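Long-range contacts in hydroxylase (Rhodococcus sp., PDB 2OR0), which probably acts as a flavin-dependent hydroxylase of the acyl-CoA dehydrogenase fold, using reduced flavin and molecular oxygen to place one oxygen atom on a substrate: residues T259-L270 / A302-L312; W199-T207 / W374-A382. All blocks are in the same frame, centred on the assembly; numbering follows the deposited sequence.

Contact 1 of 2, residues T259-L270 / A302-L312; sequences TAAVIGITEGAL and AAEINASRVSL
Glu267 and Arg309 join two antiparallel helices by a bidentate salt bridge, an example of how a charged pair can close one border of a largely apolar helix interface. The guanidinium presents its side, NE and one terminal nitrogen, to the two carboxylate oxygens. Arg309 NE meets the syn lone pair of Glu267 OE2 at 2.8 Å and almost straight (177°), while Arg309 NH2 reaches Glu267 OE1 at 2.9 Å. The two flat groups lie only 14° from coplanar, and two parallel bonds of this kind resist rotation of either. The arginine chain starts with CG anti to the backbone N and bends at chi3, which turns the side of its head to the acid. With an alanine here instead of Glu267, the Arg309 guanidinium is likely to lose its mate and be set free to turn, and Ile305 its methylene cover.

That cover is close: Glu267 CG lies 3.5 Å from Ile305 CG2, the two side chains running alongside each other with opposite senses. Ile305 also packs against Thr266, whose OG1 turns back to Ile263 O, a carbonyl that also accepts the helical bond from Glu267 N. Deeper in the interface Ile263 is a knob in the hole formed by Ile305, Ser308, Arg309 and Leu312, its CD1 3.5 Å from Ser308 O. At one end Leu312 CD2 settles against the backbone of Ala260, 3.6 Å from its N; at the other Leu270 CD2 touches Ala302 CB at 4.0 Å. Ser308 OG is engaged elsewhere, by Ala344 O and Arg347 of helix 331-356. The axes of segments 259-270 and 302-312 approach to 9.9 Å at 154°; their parent helices, 250-277 and 292-324, are antiparallel neighbours in the C-terminal helical bundle characteristic of the acyl-CoA dehydrogenase fold.

Contact 2 of 2, residues W199-T207 / W374-A382; sequences WDVIGLRGT and WRDAHAGLA
Arg375 and Asp376, consecutive on a helix, bind the backbone of Ile202 and Leu204 respectively, showing how polar side chains can fix a mostly irregular loop. Arg375 NH1 donates to Ile202 O at 2.7 Å, with the oxygen in the guanidinium plane although the nitrogen is tilted 33° from the carbonyl plane. Asp376 OD1 receives Leu204 N at 2.7 Å, on its anti side and well out of the carboxylate plane. The same OD1 accepts from a water that in turn takes the N-H of Arg205. Glu44 forms a salt bridge with Arg375 NH2.

Apolar contacts lie beside these bonds. Ala379 CB presses on Gly203 C at 3.5 Å; here a side chain on the glycine would run into Arg375 O. Leu204, with CG anti to its own carbonyl carbon (chi1 -73°), spreads its two branches over the helix: CD1 comes to 3.6 Å from Gly380 N, whereas CD2 lies against Asp376 CB.

The loop connects strands 193-195 and 210-214 while resting on helix 370-381, with Trp97 of helix 93-102 also touching Leu204 and Ile265 of helix 250-277 packed against Asp376.

The two contacts illustrate packing in successive layers: contact 1 pairs two long helices, and contact 2 joins a third helix to the loop between two strands. Their centres lie 16 Å apart, and segment 259-270 bears directly on segment 374-382. Ile265 CG2 comes within 3.7 Å of Ala377 N, Thr266 CG2 lies 3.8 Å from Ala377 CB, and Val262 CG2 is 3.9 Å from Gly380 C. Both segments of contact 1 fall in the stretch of chain between the two segments of contact 2. No flavin or substrate is part of either contact; contact 1 is packing within the helical bundle, and contact 2 joins that bundle to a loop of the sheet domain.

Contact 1 of 2, residues T259-L270 / A302-L312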
loop_
_atom_site.group_PDB
_atom_site.type_symbol
_atom_site.label_atom_id
_atom_site.label_comp_id
_atom_site.label_asym_id
_atom_site.label_seq_id
_atom_site.Cartn_x
_atom_site.Cartn_y
_atom_site.Cartn_z
ATOM N N THR A 259 2.251 1.643 4.031
ATOM C CA THR A 259 3.225 2.310 4.901
ATOM C C THR A 259 4.667 2.099 4.425
ATOM O O THR A 259 5.469 3.037 4.445
ATOM C CB THR A 259 3.003 1.908 6.354
ATOM O OG1 THR A 259 1.648 2.219 6.678
ATOM C CG2 THR A 259 3.931 2.673 7.308
ATOM N N ALA A 260 4.990 0.906 3.921
ATOM C CA ALA A 260 6.291 0.722 3.252
ATOM C C ALA A 260 6.508 1.714 2.107
ATOM O O ALA A 260 7.587 2.293 1.979
ATOM C CB ALA A 260 6.462 -0.717 2.759
ATOM N N ALA A 261 5.482 1.919 1.270
ATOM C CA ALA A 261 5.567 2.892 0.180
ATOM C C ALA A 261 5.831 4.281 0.718
ATOM O O ALA A 261 6.735 4.936 0.233
ATOM C CB ALA A 261 4.298 2.870 -0.685
ATOM N N VAL A 262 5.094 4.706 1.750
ATOM C CA VAL A 262 5.348 6.002 2.379
ATOM C C VAL A 262 6.805 6.107 2.911
ATOM O O VAL A 262 7.479 7.116 2.706
ATOM C CB VAL A 262 4.342 6.308 3.503
ATOM C CG1 VAL A 262 4.751 7.575 4.287
ATOM C CG2 VAL A 262 2.903 6.484 2.910
ATOM N N ILE A 263 7.275 5.059 3.595
ATOM C CA ILE A 263 8.634 5.063 4.101
ATOM C C ILE A 263 9.679 5.204 2.998
ATOM O O ILE A 263 10.561 6.035 3.108
ATOM C CB ILE A 263 8.913 3.872 5.074
ATOM C CG1 ILE A 263 8.018 4.042 6.327
ATOM C CG2 ILE A 263 10.376 3.896 5.487
ATOM C CD1 ILE A 263 7.914 2.798 7.261
ATOM N N GLY A 264 9.569 4.402 1.943
ATOM C CA GLY A 264 10.496 4.477 0.824
ATOM C C GLY A 264 10.423 5.790 0.070
ATOM O O GLY A 264 11.444 6.293 -0.442
ATOM N N ILE A 265 9.224 6.373 -0.002
ATOM C CA ILE A 265 9.104 7.709 -0.578
ATOM C C ILE A 265 9.950 8.724 0.217
ATOM O O ILE A 265 10.625 9.541 -0.357
ATOM C CB ILE A 265 7.607 8.184 -0.690
ATOM C CG1 ILE A 265 6.907 7.409 -1.799
ATOM C CG2 ILE A 265 7.534 9.689 -0.963
ATOM C CD1 ILE A 265 5.337 7.335 -1.654
ATOM N N THR A 266 9.897 8.667 1.535
ATOM C CA THR A 266 10.652 9.628 2.335
ATOM C C THR A 266 12.142 9.364 2.230
ATOM O O THR A 266 12.921 10.292 2.289
ATOM C CB THR A 266 10.197 9.670 3.812
ATOM O OG1 THR A 266 10.493 8.428 4.472
ATOM C CG2 THR A 266 8.686 9.969 3.898
ATOM N N GLU A 267 12.515 8.104 2.007
ATOM C CA GLU A 267 13.902 7.732 1.749
ATOM C C GLU A 267 14.392 8.280 0.394
ATOM O O GLU A 267 15.512 8.779 0.294
ATOM C CB GLU A 267 14.062 6.204 1.836
ATOM C CG GLU A 267 14.096 5.682 3.255
ATOM C CD GLU A 267 14.061 4.151 3.378
ATOM O OE1 GLU A 267 13.794 3.444 2.381
ATOM O OE2 GLU A 267 14.270 3.663 4.511
ATOM N N GLY A 268 13.546 8.209 -0.634
ATOM C CA GLY A 268 13.756 8.943 -1.879
ATOM C C GLY A 268 13.961 10.452 -1.701
ATOM O O GLY A 268 14.865 11.011 -2.306
ATOM N N ALA A 269 13.116 11.108 -0.892
ATOM C CA ALA A 269 13.228 12.544 -0.615
ATOM C C ALA A 269 14.578 12.868 0.040
ATOM O O ALA A 269 15.276 13.827 -0.362
ATOM C CB ALA A 269 12.092 13.000 0.310
ATOM N N LEU A 270 14.924 12.071 1.054
ATOM C CA LEU A 270 16.199 12.183 1.758
ATOM C C LEU A 270 17.357 12.025 0.779
ATOM O O LEU A 270 18.270 12.858 0.769
ATOM C CB LEU A 270 16.305 11.134 2.871
ATOM C CG LEU A 270 17.644 10.992 3.638
ATOM C CD1 LEU A 270 17.942 12.228 4.513
ATOM C CD2 LEU A 270 17.598 9.764 4.533
ATOM N N ALA A 302 17.197 11.480 9.077
ATOM C CA ALA A 302 17.605 10.131 8.657
ATOM C C ALA A 302 17.403 9.107 9.763
ATOM O O ALA A 302 17.049 7.975 9.468
ATOM C CB ALA A 302 19.070 10.109 8.185
ATOM N N ALA A 303 17.645 9.498 11.026
ATOM C CA ALA A 303 17.461 8.575 12.152
ATOM C C ALA A 303 15.962 8.187 12.336
ATOM O O ALA A 303 15.604 7.004 12.545
ATOM C CB ALA A 303 18.057 9.148 13.426
ATOM N N GLU A 304 15.093 9.178 12.220
ATOM C CA GLU A 304 13.641 8.965 12.315
ATOM C C GLU A 304 13.104 8.082 11.208
ATOM O O GLU A 304 12.313 7.194 11.472
ATOM C CB GLU A 304 12.882 10.303 12.306
ATOM C CG GLU A 304 13.262 11.208 13.425
ATOM C CD GLU A 304 12.952 10.606 14.785
ATOM O OE1 GLU A 304 11.763 10.620 15.162
ATOM O OE2 GLU A 304 13.889 10.156 15.493
ATOM N N ILE A 305 13.504 8.349 9.973
ATOM C CA ILE A 305 13.079 7.555 8.831
ATOM C C ILE A 305 13.563 6.103 8.990
ATOM O O ILE A 305 12.819 5.147 8.708
ATOM C CB ILE A 305 13.611 8.182 7.504
ATOM C CG1 ILE A 305 12.914 9.555 7.222
ATOM C CG2 ILE A 305 13.467 7.202 6.329
ATOM C CD1 ILE A 305 13.562 10.363 6.077
ATOM N N ASN A 306 14.810 5.916 9.439
ATOM C CA ASN A 306 15.292 4.536 9.693
ATOM C C ASN A 306 14.468 3.871 10.783
ATOM O O ASN A 306 14.105 2.717 10.631
ATOM C CB ASN A 306 16.777 4.469 10.080
ATOM C CG ASN A 306 17.177 3.069 10.541
ATOM O OD1 ASN A 306 17.157 2.761 11.737
ATOM N ND2 ASN A 306 17.447 2.210 9.598
ATOM N N ALA A 307 14.169 4.594 11.873
ATOM C CA ALA A 307 13.344 4.033 12.940
ATOM C C ALA A 307 11.992 3.512 12.422
ATOM O O ALA A 307 11.475 2.502 12.935
ATOM C CB ALA A 307 13.142 4.993 14.084
ATOM N N SER A 308 11.453 4.174 11.396
ATOM C CA SER A 308 10.161 3.754 10.812
ATOM C C SER A 308 10.303 2.477 10.011
ATOM O O SER A 308 9.481 1.549 10.163
ATOM C CB SER A 308 9.569 4.852 9.928
ATOM O OG SER A 308 9.233 5.998 10.711
ATOM N N ARG A 309 11.314 2.442 9.141
ATOM C CA ARG A 309 11.613 1.262 8.325
ATOM C C ARG A 309 11.760 0.009 9.218
ATOM O O ARG A 309 11.069 -0.991 8.992
ATOM C CB ARG A 309 12.880 1.477 7.487
ATOM C CG ARG A 309 13.471 0.166 6.880
ATOM C CD ARG A 309 14.836 0.429 6.208
ATOM N NE ARG A 309 14.692 0.913 4.821
ATOM C CZ ARG A 309 14.734 0.138 3.745
ATOM N NH1 ARG A 309 14.947 -1.170 3.878
ATOM N NH2 ARG A 309 14.584 0.670 2.537
ATOM N N VAL A 310 12.601 0.089 10.248
ATOM C CA VAL A 310 12.910 -1.082 11.081
ATOM C C VAL A 310 11.722 -1.499 11.913
ATOM O O VAL A 310 11.449 -2.693 12.030
ATOM C CB VAL A 310 14.197 -0.916 11.979
ATOM C CG1 VAL A 310 15.410 -0.475 11.122
ATOM C CG2 VAL A 310 13.965 0.057 13.084
ATOM N N SER A 311 11.005 -0.515 12.460
ATOM C CA SER A 311 9.819 -0.779 13.270
ATOM C C SER A 311 8.720 -1.509 12.532
ATOM O O SER A 311 8.144 -2.451 13.054
ATOM C CB SER A 311 9.246 0.528 13.801
ATOM O OG SER A 311 10.114 0.987 14.795
ATOM N N LEU A 312 8.399 -1.024 11.346
ATOM C CA LEU A 312 7.340 -1.609 10.516
ATOM C C LEU A 312 7.652 -3.078 10.186
ATOM O O LEU A 312 6.792 -3.978 10.279
ATOM C CB LEU A 312 7.192 -0.811 9.196
ATOM C CG LEU A 312 6.092 -1.319 8.238
ATOM C CD1 LEU A 312 4.659 -1.128 8.739
ATOM C CD2 LEU A 312 6.241 -0.714 6.849
#

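Contact 2 of 2, residues W199-T207 / W374-A382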
loop_
_atom_site.group_PDB
_atom_site.type_symbol
_atom_site.label_atom_id
_atom_site.label_comp_id
_atom_site.label_asym_id
_atom_site.label_seq_id
_atom_site.Cartn_x
_atom_site.Cartn_y
_atom_site.Cartn_z
ATOM N N TRP A 199 -8.762 12.423 -10.406
ATOM C CA TRP A 199 -7.505 12.335 -9.649
ATOM C C TRP A 199 -6.629 13.569 -9.925
ATOM O O TRP A 199 -5.518 13.457 -10.433
ATOM C CB TRP A 199 -6.796 11.003 -9.987
ATOM C CG TRP A 199 -5.604 10.669 -9.078
ATOM C CD1 TRP A 199 -4.299 10.534 -9.471
ATOM C CD2 TRP A 199 -5.620 10.486 -7.656
ATOM N NE1 TRP A 199 -3.501 10.236 -8.383
ATOM C CE2 TRP A 199 -4.280 10.210 -7.255
ATOM C CE3 TRP A 199 -6.630 10.536 -6.675
ATOM C CZ2 TRP A 199 -3.928 9.978 -5.920
ATOM C CZ3 TRP A 199 -6.286 10.297 -5.353
ATOM C CH2 TRP A 199 -4.939 10.019 -4.981
ATOM N N ASP A 200 -7.148 14.757 -9.633
ATOM C CA ASP A 200 -6.353 15.973 -9.766
ATOM C C ASP A 200 -5.954 16.443 -8.354
ATOM O O ASP A 200 -6.629 17.271 -7.729
ATOM C CB ASP A 200 -7.149 17.035 -10.543
ATOM C CG ASP A 200 -6.306 18.240 -10.935
ATOM O OD1 ASP A 200 -5.076 18.228 -10.721
ATOM O OD2 ASP A 200 -6.901 19.215 -11.456
ATOM N N VAL A 201 -4.847 15.879 -7.861
ATOM C CA VAL A 201 -4.448 15.932 -6.441
ATOM C C VAL A 201 -3.025 16.479 -6.246
ATOM O O VAL A 201 -2.246 16.573 -7.189
ATOM C CB VAL A 201 -4.541 14.510 -5.786
ATOM C CG1 VAL A 201 -5.994 14.035 -5.738
ATOM C CG2 VAL A 201 -3.620 13.489 -6.546
ATOM N N ILE A 202 -2.682 16.839 -5.016
ATOM C CA ILE A 202 -1.359 17.434 -4.746
ATOM C C ILE A 202 -0.135 16.490 -4.807
ATOM O O ILE A 202 1.002 16.973 -4.944
ATOM C CB ILE A 202 -1.351 18.222 -3.431
ATOM C CG1 ILE A 202 -1.743 17.335 -2.252
ATOM C CG2 ILE A 202 -2.295 19.427 -3.537
ATOM C CD1 ILE A 202 -0.592 16.856 -1.374
ATOM N N GLY A 203 -0.364 15.176 -4.726
ATOM C CA GLY A 203 0.720 14.187 -4.636
ATOM C C GLY A 203 0.262 12.815 -5.088
ATOM O O GLY A 203 -0.935 12.588 -5.232
ATOM N N LEU A 204 1.215 11.900 -5.313
ATOM C CA LEU A 204 0.934 10.578 -5.875
ATOM C C LEU A 204 0.086 10.681 -7.155
ATOM O O LEU A 204 -0.776 9.810 -7.429
ATOM C CB LEU A 204 0.233 9.692 -4.839
ATOM C CG LEU A 204 1.125 9.169 -3.697
ATOM C CD1 LEU A 204 0.291 8.346 -2.722
ATOM C CD2 LEU A 204 2.287 8.348 -4.318
ATOM N N ARG A 205 0.332 11.755 -7.920
ATOM C CA ARG A 205 -0.477 12.107 -9.086
ATOM C C ARG A 205 -0.383 10.953 -10.050
ATOM O O ARG A 205 -1.392 10.510 -10.587
ATOM C CB ARG A 205 -0.013 13.432 -9.727
ATOM C CG ARG A 205 -0.379 14.659 -8.872
ATOM C CD ARG A 205 0.176 15.974 -9.419
ATOM N NE ARG A 205 -0.350 16.317 -10.742
ATOM C CZ ARG A 205 -1.574 16.803 -10.979
ATOM N NH1 ARG A 205 -1.929 17.093 -12.229
ATOM N NH2 ARG A 205 -2.442 17.014 -9.988
ATOM N N GLY A 206 0.832 10.423 -10.179
ATOM C CA GLY A 206 1.156 9.361 -11.114
ATOM C C GLY A 206 0.552 8.014 -10.814
ATOM O O GLY A 206 0.668 7.120 -11.637
ATOM N N THR A 207 -0.085 7.853 -9.653
ATOM C CA THR A 207 -0.770 6.602 -9.313
ATOM C C THR A 207 -2.078 6.411 -10.110
ATOM O O THR A 207 -2.562 5.277 -10.285
ATOM C CB THR A 207 -1.053 6.477 -7.792
ATOM O OG1 THR A 207 -1.973 7.491 -7.357
ATOM C CG2 THR A 207 0.261 6.579 -6.968
ATOM N N TRP A 374 8.341 14.631 -1.662
ATOM C CA TRP A 374 7.770 15.277 -0.492
ATOM C C TRP A 374 6.206 15.343 -0.560
ATOM O O TRP A 374 5.520 15.018 0.422
ATOM C CB TRP A 374 8.423 16.661 -0.290
ATOM C CG TRP A 374 7.758 17.466 0.794
ATOM C CD1 TRP A 374 7.960 17.370 2.145
ATOM C CD2 TRP A 374 6.807 18.499 0.599
ATOM N NE1 TRP A 374 7.170 18.288 2.811
ATOM C CE2 TRP A 374 6.440 18.986 1.883
ATOM C CE3 TRP A 374 6.210 19.071 -0.544
ATOM C CZ2 TRP A 374 5.504 20.009 2.059
ATOM C CZ3 TRP A 374 5.263 20.086 -0.358
ATOM C CH2 TRP A 374 4.930 20.538 0.936
ATOM N N ARG A 375 5.660 15.751 -1.712
ATOM C CA ARG A 375 4.191 15.795 -1.905
ATOM C C ARG A 375 3.609 14.373 -1.897
ATOM O O ARG A 375 2.551 14.143 -1.320
ATOM C CB ARG A 375 3.823 16.498 -3.224
ATOM C CG ARG A 375 4.147 18.029 -3.257
ATOM C CD ARG A 375 3.730 18.670 -4.610
ATOM N NE ARG A 375 4.619 18.289 -5.713
ATOM C CZ ARG A 375 4.312 17.412 -6.665
ATOM N NH1 ARG A 375 3.143 16.782 -6.642
ATOM N NH2 ARG A 375 5.182 17.150 -7.640
ATOM N N ASP A 376 4.297 13.428 -2.547
ATOM C CA ASP A 376 3.846 12.017 -2.531
ATOM C C ASP A 376 3.691 11.483 -1.093
ATOM O O ASP A 376 2.737 10.754 -0.769
ATOM C CB ASP A 376 4.826 11.117 -3.293
ATOM C CG ASP A 376 4.857 11.379 -4.800
ATOM O OD1 ASP A 376 3.948 12.053 -5.369
ATOM O OD2 ASP A 376 5.824 10.893 -5.449
ATOM N N ALA A 377 4.632 11.823 -0.223
ATOM C CA ALA A 377 4.591 11.308 1.146
ATOM C C ALA A 377 3.351 11.823 1.849
ATOM O O ALA A 377 2.691 11.088 2.545
ATOM C CB ALA A 377 5.862 11.707 1.947
ATOM N N HIS A 378 3.075 13.112 1.698
ATOM C CA HIS A 378 1.835 13.724 2.231
ATOM C C HIS A 378 0.546 13.163 1.638
ATOM O O HIS A 378 -0.416 12.931 2.366
ATOM C CB HIS A 378 1.891 15.242 2.082
ATOM C CG HIS A 378 2.796 15.860 3.081
ATOM N ND1 HIS A 378 2.430 16.041 4.395
ATOM C CD2 HIS A 378 4.091 16.233 2.994
ATOM C CE1 HIS A 378 3.449 16.550 5.065
ATOM N NE2 HIS A 378 4.474 16.657 4.240
ATOM N N ALA A 379 0.509 12.962 0.334
ATOM C CA ALA A 379 -0.639 12.235 -0.249
ATOM C C ALA A 379 -0.810 10.861 0.390
ATOM O O ALA A 379 -1.921 10.504 0.788
ATOM C CB ALA A 379 -0.476 12.077 -1.711
ATOM N N GLY A 380 0.279 10.081 0.471
ATOM C CA GLY A 380 0.216 8.761 1.135
ATOM C C GLY A 380 -0.265 8.787 2.586
ATOM O O GLY A 380 -0.999 7.896 3.034
ATOM N N LEU A 381 0.115 9.822 3.333
ATOM C CA LEU A 381 -0.272 9.927 4.750
ATOM C C LEU A 381 -1.770 10.095 4.955
ATOM O O LEU A 381 -2.278 9.808 6.058
ATOM C CB LEU A 381 0.470 11.102 5.457
ATOM C CG LEU A 381 0.408 11.158 6.994
ATOM C CD1 LEU A 381 1.012 9.873 7.560
ATOM C CD2 LEU A 381 1.123 12.399 7.625
ATOM N N ALA A 382 -2.463 10.613 3.929
ATOM C CA ALA A 382 -3.930 10.845 3.974
ATOM C C ALA A 382 -4.762 9.547 3.872
ATOM O O ALA A 382 -5.959 9.551 4.097
ATOM C CB ALA A 382 -4.345 11.833 2.856
HETATM O O HOH W 1 2.899 13.657 -7.459
#